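Local coordinates for protein similarities with probable monooxygenase (Photorhabdus luminescens, PDB 4HB9) that binds flavin-adenine dinucleotide and is probably a flavin-dependent monooxygenase of the aromatic-ring-hydroxylase type, at residues Thr327-Gly330 with Ala331-Leu335; Leu316-Ala319 with Ile320-Thr324; Gly51-Ala54 with Leu55-Leu59. All blocks are in the same frame, centred on the assembly; numbering follows the deposited sequence.

Interaction 1: residues Thr327-Gly330 with Ala331-Leu335; sequences TGSG and ANTAL. With FAD (flavin-adenine dinucleotide), chain B; EDO (1,2-ethanediol), chain G.
Ser329 and Thr333 meet through one carbonyl oxygen that is gripped twice. The backbone N of Thr333 bonds to Ser329 O at 2.9 Å with an N-H...O angle of 157°. The hydroxyl OG1 of Thr333 donates to the same Ser329 O, also at 2.9 Å, but arrives from above the carbonyl plane. A first torsion of -53° sets OG1 beside Thr333's own backbone N, turned back over the preceding turn, while CG2 lies anti to that N. The next rung follows at once: Ala334 N donates to Gly330 O at 2.8 Å. Ser329 occupies the N-cap position, yet its side chain makes no capping bond.

A second group of bonds reaches the flavin. Ala331 N donates to N1 of FAD at 3.0 Å, and Asn332 N to O2 of FAD, likewise at 3.0 Å, so two consecutive amides of the first helical turn address adjacent acceptors of the pyrimidine ring. The Asn332 side chain lies beside the same oxygen, ND2 2.9 Å from O2 of FAD, but its hydrogen bonds run from ND2 to His46 O in strand 44-47 and to OD1 from Asn48 N just beyond it.

Van der Waals contacts close the site. Gly330, lacking a side chain, lets its CA come to 3.0 Å from ribityl O3' of FAD, and Ala331 CB touches both N1 and O2. Ethanediol, probably from the crystallisation liquor, gives only a weak bond to Thr333 OG1.

The amides and the helix dipole would be expected to stabilise negative charge on the reduced flavin. A glycine-rich loop opening a helix whose N-terminus faces the N1-C2=O edge of the isoalloxazine is characteristic of flavin hydroxylases of this fold.

Interaction 2: residues Leu316-Ala319 with Ile320-Thr324; sequences LGDA and IHNMT. With FAD (flavin-adenine dinucleotide), chain B.
Asp318 spends its carboxylate in two directions, towards Asn322 and towards the cofactor. Its OD1 accepts from Asn322 ND2 at 3.2 Å with an N-H...O angle of 152°; the acceptor lies in the amide plane of Asn322, whereas the donor comes in from above the carboxylate, the two planes standing 83° apart. OD2 accepts the ribityl hydroxyl O3' of FAD at 2.9 Å. Asn322 thus acts as a second-shell residue that would be expected to limit rotation of the FAD-binding carboxylate. The backbone of Asp318 serves the same cofactor, its N bonding to the phosphate oxygen O2P of FAD at 2.8 Å. A first torsion of -75° keeps CG beside that N, so one residue can hold both the phosphate and the ribityl chain. The Gly-Asp pair is consistent with the GD motif of flavin-dependent hydroxylases, whose aspartate binds the ribityl O3'.

The main chain adds a longer bond, Asn322 N to Asp318 O at 3.3 Å. Gly317 O also appears to accept from Ile320 N and His321 N, but it sits too close to the His321 ring in the model for these to carry weight. The positive phi of Gly317 suits glycine, and its CA passes 3.3 Å from O2P of FAD.

Packing is lighter. Ile320 CG2 rests 4.0 Å from Leu316 CA and also lies over one face of the His321 ring, towards its rim.

Outside the turn, Asp337 of helix 330-349 accepts from both Gly317 N and His321 NE2. Helix 355-386 packs against Leu316, Ile320 and His321 through Tyr362, Met366 and Ala370, and the turn follows directly on strand 313-315 of the parallel sheet.

Interaction 3: residues Gly51-Ala54 with Leu55-Leu59; sequences GKQA and LQECL
Ala54, Leu55 and Gln53 anchor this stretch of helix 49-58: Ala54 and Gln53 offer their carbonyls forward to Cys58 and Glu57, while Leu55 reaches back to Gly51. Cys58 N bonds to Ala54 O at 3.0 Å; the N-H...O angle of 135° is consistent with the helix losing regularity towards its end, Leu59 being the first residue to leave helical backbone angles. Cys58 SG, set beside its own backbone N, curls back to 3.4 Å from Ala54 O. The methyl of Ala54 points to Leu335 and Leu339 of helix 330-349.

Leu55 N bonds to Gly51 O at 3.0 Å, and Leu55 CG lies 3.3 Å from the same oxygen, so the branch runs alongside the Gly51 carbonyl. Leu55 then packs on Trp64 and Phe67 of helix 61-70 and on Leu118 of helix 111-119.

Glu57 N reaches Gln53 O at 2.9 Å, the normal helical rung. Further out, Gln53 NE2 gives a weak bond to Glu57 OE2, 3.4 Å long and bent to 132°, with amide and carboxylate turned 63° apart. Since Glu57 has two deposited conformers, this link is doubtful. In the conformer given, Gln53 CG, anti to its backbone N, lies 3.6 Å from Glu57 OE2. Lys52 and Gln56 run side by side in the same direction, with NZ of Lys52 3.4 Å from OE1 of Gln56.

Lys52, Gln56 and Glu57 are partly covered by neighbouring helices. The weak Gln53-Glu57 bond being doubtful, the contact rests chiefly on main-chain i to i+4 bonds, which serve every side of the helix.

Along the chain, interaction 3 comes first, on helix 49-58, then interaction 2 on the short helix 318-321, and interaction 1 at the start of the next helix, 330-349. Centres of interactions 1 and 2 lie 9 Å apart; both touch FAD, and they also touch each other, Thr333 CG2 lying 3.2 Å from His321 NE2 and Gly330 packing on Asn322. Interaction 1 also touches interaction 3, 13 Å away between centres, through Leu335 on Ala54 and Asn332 on Gly51. Interactions 2 and 3 do not meet, their nearest atoms being about 9 Å apart. Helix 330-349 therefore stands between the other two and joins a cofactor-binding turn to helix 49-58.

Interaction 1: residues Thr327-Gly330 with Ala331-Leu335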
loop_
_atom_site.group_PDB
_atom_site.type_symbol
_atom_site.label_atom_id
_atom_site.label_comp_id
_atom_site.label_asym_id
_atom_site.label_seq_id
_atom_site.Cartn_x
_atom_site.Cartn_y
_atom_site.Cartn_z
ATOM N N THR A 327 -1.242 6.891 1.351
ATOM C CA THR A 327 -2.696 6.747 1.467
ATOM C C THR A 327 -3.198 6.552 0.069
ATOM O O THR A 327 -2.876 7.347 -0.828
ATOM C CB THR A 327 -3.420 8.048 1.897
ATOM O OG1 THR A 327 -2.841 8.574 3.106
ATOM C CG2 THR A 327 -4.945 7.800 2.090
ATOM N N GLY A 328 -4.029 5.542 -0.117
ATOM C CA GLY A 328 -4.578 5.287 -1.427
ATOM C C GLY A 328 -4.980 3.848 -1.514
ATOM O O GLY A 328 -5.431 3.253 -0.524
ATOM N N SER A 329 -4.794 3.281 -2.698
ATOM C CA SER A 329 -5.279 1.956 -2.975
ATOM C C SER A 329 -4.156 1.040 -3.466
ATOM O O SER A 329 -4.391 0.131 -4.224
ATOM C CB SER A 329 -6.394 2.048 -4.003
ATOM O OG SER A 329 -5.883 2.617 -5.193
ATOM N N GLY A 330 -2.939 1.273 -2.999
ATOM C CA GLY A 330 -1.800 0.503 -3.449
ATOM C C GLY A 330 -1.916 -0.974 -3.106
ATOM O O GLY A 330 -1.605 -1.833 -3.938
ATOM N N ALA A 331 -2.327 -1.284 -1.878
ATOM C CA ALA A 331 -2.499 -2.689 -1.489
ATOM C C ALA A 331 -3.518 -3.350 -2.398
ATOM O O ALA A 331 -3.277 -4.454 -2.923
ATOM C CB ALA A 331 -2.931 -2.819 -0.026
ATOM N N ASN A 332 -4.652 -2.683 -2.606
ATOM C CA ASN A 332 -5.672 -3.265 -3.458
ATOM C C ASN A 332 -5.193 -3.472 -4.888
ATOM O O ASN A 332 -5.520 -4.493 -5.513
ATOM C CB ASN A 332 -6.931 -2.430 -3.464
ATOM C CG ASN A 332 -7.648 -2.512 -2.152
ATOM O OD1 ASN A 332 -8.173 -3.564 -1.806
ATOM N ND2 ASN A 332 -7.708 -1.396 -1.426
ATOM N N THR A 333 -4.433 -2.513 -5.401
ATOM C CA THR A 333 -3.905 -2.630 -6.778
ATOM C C THR A 333 -2.841 -3.722 -6.882
ATOM O O THR A 333 -2.830 -4.482 -7.862
ATOM C CB THR A 333 -3.400 -1.277 -7.299
ATOM O OG1 THR A 333 -4.438 -0.317 -7.132
ATOM C CG2 THR A 333 -3.114 -1.364 -8.764
ATOM N N ALA A 334 -1.977 -3.838 -5.866
ATOM C CA ALA A 334 -1.023 -4.941 -5.804
ATOM C C ALA A 334 -1.717 -6.324 -5.803
ATOM O O ALA A 334 -1.293 -7.264 -6.507
ATOM C CB ALA A 334 -0.124 -4.811 -4.594
ATOM N N LEU A 335 -2.790 -6.434 -5.033
ATOM C CA LEU A 335 -3.604 -7.648 -4.997
ATOM C C LEU A 335 -4.277 -7.927 -6.341
ATOM O O LEU A 335 -4.262 -9.054 -6.828
ATOM C CB LEU A 335 -4.664 -7.540 -3.894
ATOM C CG LEU A 335 -4.086 -7.562 -2.492
ATOM C CD1 LEU A 335 -5.156 -7.164 -1.466
ATOM C CD2 LEU A 335 -3.463 -8.915 -2.181
HETATM P PA FAD B . 5.216 -3.935 -0.422
HETATM O O1A FAD B . 3.989 -4.482 0.259
HETATM O O2A FAD B . 5.944 -2.698 -0.020
HETATM O O5B FAD B . 6.280 -5.125 -0.539
HETATM C C5B FAD B . 7.559 -4.943 -1.116
HETATM C C4B FAD B . 8.413 -6.055 -0.541
HETATM O O4B FAD B . 9.639 -6.130 -1.292
HETATM C C3B FAD B . 8.782 -5.844 0.941
HETATM O O3B FAD B . 8.602 -7.039 1.703
HETATM C C2B FAD B . 10.240 -5.440 0.852
HETATM O O2B FAD B . 11.026 -5.750 1.987
HETATM C C1B FAD B . 10.698 -6.250 -0.369
HETATM N N9A FAD B . 11.903 -5.766 -1.047
HETATM C C8A FAD B . 12.194 -4.489 -1.411
HETATM N N7A FAD B . 13.375 -4.432 -2.090
HETATM C C5A FAD B . 13.837 -5.700 -2.146
HETATM C C6A FAD B . 15.047 -6.328 -2.713
HETATM N N6A FAD B . 15.947 -5.514 -3.312
HETATM N N1A FAD B . 15.204 -7.660 -2.572
HETATM C C2A FAD B . 14.262 -8.422 -1.971
HETATM N N3A FAD B . 13.131 -7.926 -1.431
HETATM C C4A FAD B . 12.872 -6.578 -1.493
HETATM N N1 FAD B . -3.280 0.523 0.321
HETATM C C2 FAD B . -4.600 0.257 0.192
HETATM O O2 FAD B . -5.057 -0.350 -0.838
HETATM N N3 FAD B . -5.460 0.623 1.161
HETATM C C4 FAD B . -5.122 1.301 2.262
HETATM O O4 FAD B . -5.997 1.611 3.114
HETATM C C4X FAD B . -3.715 1.664 2.453
HETATM N N5 FAD B . -3.277 2.341 3.553
HETATM C C5X FAD B . -1.967 2.655 3.670
HETATM C C6 FAD B . -1.508 3.367 4.772
HETATM C C7 FAD B . -0.158 3.695 4.918
HETATM C C7M FAD B . 0.342 4.471 6.123
HETATM C C8 FAD B . 0.804 3.293 3.878
HETATM C C8M FAD B . 2.274 3.623 4.013
HETATM C C9 FAD B . 0.351 2.580 2.772
HETATM C C9A FAD B . -0.992 2.239 2.616
HETATM N N10 FAD B . -1.445 1.518 1.488
HETATM C C10 FAD B . -2.798 1.222 1.372
HETATM C "C1'" FAD B . -0.542 1.121 0.388
HETATM C "C2'" FAD B . -0.021 -0.308 0.525
HETATM O "O2'" FAD B . 0.508 -0.537 1.820
HETATM C "C3'" FAD B . 1.072 -0.537 -0.517
HETATM O "O3'" FAD B . 0.648 0.028 -1.756
HETATM C "C4'" FAD B . 1.322 -2.025 -0.712
HETATM O "O4'" FAD B . 2.134 -2.470 0.360
HETATM C "C5'" FAD B . 2.028 -2.329 -2.016
HETATM O "O5'" FAD B . 2.203 -3.729 -2.078
HETATM P P FAD B . 3.552 -4.282 -2.759
HETATM O O1P FAD B . 3.473 -5.779 -2.573
HETATM O O2P FAD B . 3.684 -3.683 -4.134
HETATM O O3P FAD B . 4.807 -3.687 -1.954
HETATM C C1 EDO G . -8.032 -0.158 -6.414
HETATM O O1 EDO G . -9.371 0.244 -6.699
HETATM C C2 EDO G . -7.802 -1.528 -7.026
HETATM O O2 EDO G . -7.398 -1.407 -8.378
#

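Interaction 2: residues Leu316-Ala319 with Ile320-Thr324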
loop_
_atom_site.group_PDB
_atom_site.type_symbol
_atom_site.label_atom_id
_atom_site.label_comp_id
_atom_site.label_asym_id
_atom_site.label_seq_id
_atom_site.Cartn_x
_atom_site.Cartn_y
_atom_site.Cartn_z
ATOM N N LEU A 316 4.961 -6.106 -10.550
ATOM C CA LEU A 316 3.634 -5.879 -9.992
ATOM C C LEU A 316 3.656 -4.987 -8.764
ATOM O O LEU A 316 4.698 -4.701 -8.228
ATOM C CB LEU A 316 2.856 -7.175 -9.727
ATOM C CG LEU A 316 3.141 -8.155 -8.617
ATOM C CD1 LEU A 316 2.782 -7.642 -7.218
ATOM C CD2 LEU A 316 2.320 -9.402 -8.910
ATOM N N GLY A 317 2.487 -4.502 -8.386
ATOM C CA GLY A 317 2.354 -3.673 -7.200
ATOM C C GLY A 317 2.975 -2.303 -7.351
ATOM O O GLY A 317 2.995 -1.740 -8.454
ATOM N N ASP A 318 3.467 -1.771 -6.226
ATOM C CA ASP A 318 4.109 -0.451 -6.164
ATOM C C ASP A 318 5.336 -0.323 -7.070
ATOM O O ASP A 318 5.619 0.778 -7.553
ATOM C CB ASP A 318 4.473 -0.078 -4.726
ATOM C CG ASP A 318 3.240 0.333 -3.879
ATOM O OD1 ASP A 318 2.123 0.425 -4.426
ATOM O OD2 ASP A 318 3.399 0.566 -2.657
ATOM N N ALA A 319 6.027 -1.430 -7.329
ATOM C CA ALA A 319 7.127 -1.463 -8.295
ATOM C C ALA A 319 6.782 -0.787 -9.612
ATOM O O ALA A 319 7.657 -0.198 -10.257
ATOM C CB ALA A 319 7.593 -2.894 -8.546
ATOM N N ILE A 320 5.518 -0.865 -10.012
ATOM C CA ILE A 320 5.079 -0.293 -11.269
ATOM C C ILE A 320 3.894 0.687 -11.132
ATOM O O ILE A 320 3.625 1.430 -12.075
ATOM C CB ILE A 320 4.810 -1.444 -12.288
ATOM C CG1 ILE A 320 4.604 -0.904 -13.702
ATOM C CG2 ILE A 320 3.633 -2.293 -11.865
ATOM C CD1 ILE A 320 5.805 -0.190 -14.282
ATOM N N HIS A 321 3.244 0.732 -9.959
ATOM C CA HIS A 321 2.034 1.544 -9.699
ATOM C C HIS A 321 2.176 2.799 -8.871
ATOM O O HIS A 321 1.367 3.717 -9.017
ATOM C CB HIS A 321 1.036 0.743 -8.847
ATOM C CG HIS A 321 0.350 -0.317 -9.595
ATOM N ND1 HIS A 321 -0.325 -0.060 -10.760
ATOM C CD2 HIS A 321 0.259 -1.645 -9.382
ATOM C CE1 HIS A 321 -0.825 -1.190 -11.225
ATOM N NE2 HIS A 321 -0.463 -2.164 -10.417
ATOM N N ASN A 322 3.093 2.800 -7.917
ATOM C CA ASN A 322 3.099 3.853 -6.890
ATOM C C ASN A 322 4.492 4.225 -6.529
ATOM O O ASN A 322 5.185 3.441 -5.898
ATOM C CB ASN A 322 2.402 3.388 -5.603
ATOM C CG ASN A 322 0.946 3.781 -5.541
ATOM O OD1 ASN A 322 0.588 4.910 -5.859
ATOM N ND2 ASN A 322 0.092 2.848 -5.122
HETATM N N MSE A 323 4.887 5.434 -6.912
HETATM C CA MSE A 323 6.203 5.981 -6.570
HETATM C C MSE A 323 6.253 6.454 -5.131
HETATM O O MSE A 323 7.345 6.611 -4.577
HETATM C CB MSE A 323 6.571 7.123 -7.532
HETATM C CG MSE A 323 6.810 6.604 -8.952
HETATM SE SE MSE A 323 8.246 5.237 -9.085
HETATM C CE MSE A 323 9.456 5.817 -7.640
ATOM N N THR A 324 5.083 6.696 -4.528
ATOM C CA THR A 324 4.970 6.981 -3.089
ATOM C C THR A 324 4.202 5.841 -2.385
ATOM O O THR A 324 3.053 5.548 -2.745
ATOM C CB THR A 324 4.224 8.322 -2.796
ATOM O OG1 THR A 324 4.528 9.305 -3.788
ATOM C CG2 THR A 324 4.604 8.877 -1.411
HETATM P PA FAD B . 5.216 -3.935 -0.422
HETATM O O1A FAD B . 3.989 -4.482 0.259
HETATM O O2A FAD B . 5.944 -2.698 -0.020
HETATM O O5B FAD B . 6.280 -5.125 -0.539
HETATM C C5B FAD B . 7.559 -4.943 -1.116
HETATM C C4B FAD B . 8.413 -6.055 -0.541
HETATM O O4B FAD B . 9.639 -6.130 -1.292
HETATM C C3B FAD B . 8.782 -5.844 0.941
HETATM O O3B FAD B . 8.602 -7.039 1.703
HETATM C C2B FAD B . 10.240 -5.440 0.852
HETATM O O2B FAD B . 11.026 -5.750 1.987
HETATM C C1B FAD B . 10.698 -6.250 -0.369
HETATM N N9A FAD B . 11.903 -5.766 -1.047
HETATM C C8A FAD B . 12.194 -4.489 -1.411
HETATM N N7A FAD B . 13.375 -4.432 -2.090
HETATM C C5A FAD B . 13.837 -5.700 -2.146
HETATM C C6A FAD B . 15.047 -6.328 -2.713
HETATM N N6A FAD B . 15.947 -5.514 -3.312
HETATM N N1A FAD B . 15.204 -7.660 -2.572
HETATM C C2A FAD B . 14.262 -8.422 -1.971
HETATM N N3A FAD B . 13.131 -7.926 -1.431
HETATM C C4A FAD B . 12.872 -6.578 -1.493
HETATM N N1 FAD B . -3.280 0.523 0.321
HETATM C C2 FAD B . -4.600 0.257 0.192
HETATM O O2 FAD B . -5.057 -0.350 -0.838
HETATM N N3 FAD B . -5.460 0.623 1.161
HETATM C C4 FAD B . -5.122 1.301 2.262
HETATM O O4 FAD B . -5.997 1.611 3.114
HETATM C C4X FAD B . -3.715 1.664 2.453
HETATM N N5 FAD B . -3.277 2.341 3.553
HETATM C C5X FAD B . -1.967 2.655 3.670
HETATM C C6 FAD B . -1.508 3.367 4.772
HETATM C C7 FAD B . -0.158 3.695 4.918
HETATM C C7M FAD B . 0.342 4.471 6.123
HETATM C C8 FAD B . 0.804 3.293 3.878
HETATM C C8M FAD B . 2.274 3.623 4.013
HETATM C C9 FAD B . 0.351 2.580 2.772
HETATM C C9A FAD B . -0.992 2.239 2.616
HETATM N N10 FAD B . -1.445 1.518 1.488
HETATM C C10 FAD B . -2.798 1.222 1.372
HETATM C "C1'" FAD B . -0.542 1.121 0.388
HETATM C "C2'" FAD B . -0.021 -0.308 0.525
HETATM O "O2'" FAD B . 0.508 -0.537 1.820
HETATM C "C3'" FAD B . 1.072 -0.537 -0.517
HETATM O "O3'" FAD B . 0.648 0.028 -1.756
HETATM C "C4'" FAD B . 1.322 -2.025 -0.712
HETATM O "O4'" FAD B . 2.134 -2.470 0.360
HETATM C "C5'" FAD B . 2.028 -2.329 -2.016
HETATM O "O5'" FAD B . 2.203 -3.729 -2.078
HETATM P P FAD B . 3.552 -4.282 -2.759
HETATM O O1P FAD B . 3.473 -5.779 -2.573
HETATM O O2P FAD B . 3.684 -3.683 -4.134
HETATM O O3P FAD B . 4.807 -3.687 -1.954
#

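Interaction 3: residues Gly51-Ala54 with Leu55-Leu59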
loop_
_atom_site.group_PDB
_atom_site.type_symbol
_atom_site.label_atom_id
_atom_site.label_comp_id
_atom_site.label_asym_id
_atom_site.label_seq_id
_atom_site.Cartn_x
_atom_site.Cartn_y
_atom_site.Cartn_z
ATOM N N GLY A 51 -9.336 -5.958 -4.099
ATOM C CA GLY A 51 -8.523 -6.621 -3.116
ATOM C C GLY A 51 -9.190 -7.840 -2.511
ATOM O O GLY A 51 -8.539 -8.882 -2.340
ATOM N N LYS A 52 -10.483 -7.715 -2.213
ATOM C CA LYS A 52 -11.254 -8.782 -1.620
ATOM C C LYS A 52 -11.336 -9.985 -2.562
ATOM O O LYS A 52 -11.113 -11.111 -2.150
ATOM C CB LYS A 52 -12.667 -8.299 -1.256
ATOM C CG LYS A 52 -13.479 -9.336 -0.488
ATOM C CD LYS A 52 -14.885 -8.856 -0.149
ATOM C CE LYS A 52 -15.766 -9.981 0.392
ATOM N NZ LYS A 52 -15.997 -11.065 -0.614
ATOM N N GLN A 53 -11.633 -9.729 -3.826
ATOM C CA GLN A 53 -11.717 -10.813 -4.815
ATOM C C GLN A 53 -10.356 -11.502 -4.999
ATOM O O GLN A 53 -10.263 -12.758 -5.070
ATOM C CB GLN A 53 -12.226 -10.255 -6.153
ATOM C CG GLN A 53 -12.467 -11.337 -7.185
ATOM C CD GLN A 53 -12.732 -10.776 -8.575
ATOM O OE1 GLN A 53 -12.176 -9.731 -8.965
ATOM N NE2 GLN A 53 -13.511 -11.502 -9.350
ATOM N N ALA A 54 -9.304 -10.702 -5.066
ATOM C CA ALA A 54 -7.950 -11.250 -5.213
ATOM C C ALA A 54 -7.620 -12.191 -4.060
ATOM O O ALA A 54 -7.155 -13.312 -4.251
ATOM C CB ALA A 54 -6.917 -10.143 -5.299
ATOM N N LEU A 55 -7.915 -11.748 -2.844
ATOM C CA LEU A 55 -7.639 -12.572 -1.675
ATOM C C LEU A 55 -8.477 -13.841 -1.681
ATOM O O LEU A 55 -7.985 -14.922 -1.346
ATOM C CB LEU A 55 -7.866 -11.765 -0.396
ATOM C CG LEU A 55 -6.849 -10.645 -0.189
ATOM C CD1 LEU A 55 -7.370 -9.656 0.857
ATOM C CD2 LEU A 55 -5.479 -11.138 0.246
ATOM N N GLN A 56 -9.750 -13.724 -2.009
ATOM C CA GLN A 56 -10.638 -14.884 -1.914
ATOM C C GLN A 56 -10.273 -15.918 -2.988
ATOM O O GLN A 56 -10.351 -17.120 -2.731
ATOM C CB GLN A 56 -12.105 -14.467 -2.027
ATOM C CG GLN A 56 -13.093 -15.569 -1.695
ATOM C CD GLN A 56 -14.517 -15.053 -1.607
ATOM O OE1 GLN A 56 -14.811 -13.927 -2.016
ATOM N NE2 GLN A 56 -15.401 -15.864 -1.035
ATOM N N GLU A 57 -9.877 -15.438 -4.165
ATOM C CA GLU A 57 -9.527 -16.325 -5.293
ATOM C C GLU A 57 -8.096 -16.897 -5.215
ATOM O O GLU A 57 -7.804 -17.927 -5.815
ATOM C CB GLU A 57 -9.803 -15.600 -6.638
ATOM C CG GLU A 57 -11.287 -15.242 -6.795
ATOM C CD GLU A 57 -11.745 -14.902 -8.211
ATOM O OE1 GLU A 57 -10.919 -14.832 -9.151
ATOM O OE2 GLU A 57 -12.972 -14.696 -8.380
ATOM N N CYS A 58 -7.194 -16.253 -4.484
ATOM C CA CYS A 58 -5.817 -16.751 -4.409
ATOM C C CYS A 58 -5.475 -17.523 -3.145
ATOM O O CYS A 58 -4.658 -18.454 -3.185
ATOM C CB CYS A 58 -4.817 -15.609 -4.530
ATOM S SG CYS A 58 -4.795 -14.884 -6.181
ATOM N N LEU A 59 -6.038 -17.087 -2.020
ATOM C CA LEU A 59 -5.656 -17.615 -0.720
ATOM C C LEU A 59 -6.263 -19.009 -0.488
ATOM O O LEU A 59 -7.416 -19.240 -0.871
ATOM C CB LEU A 59 -6.132 -16.693 0.396
ATOM C CG LEU A 59 -5.422 -15.371 0.714
ATOM C CD1 LEU A 59 -6.140 -14.670 1.870
ATOM C CD2 LEU A 59 -3.974 -15.537 1.063
#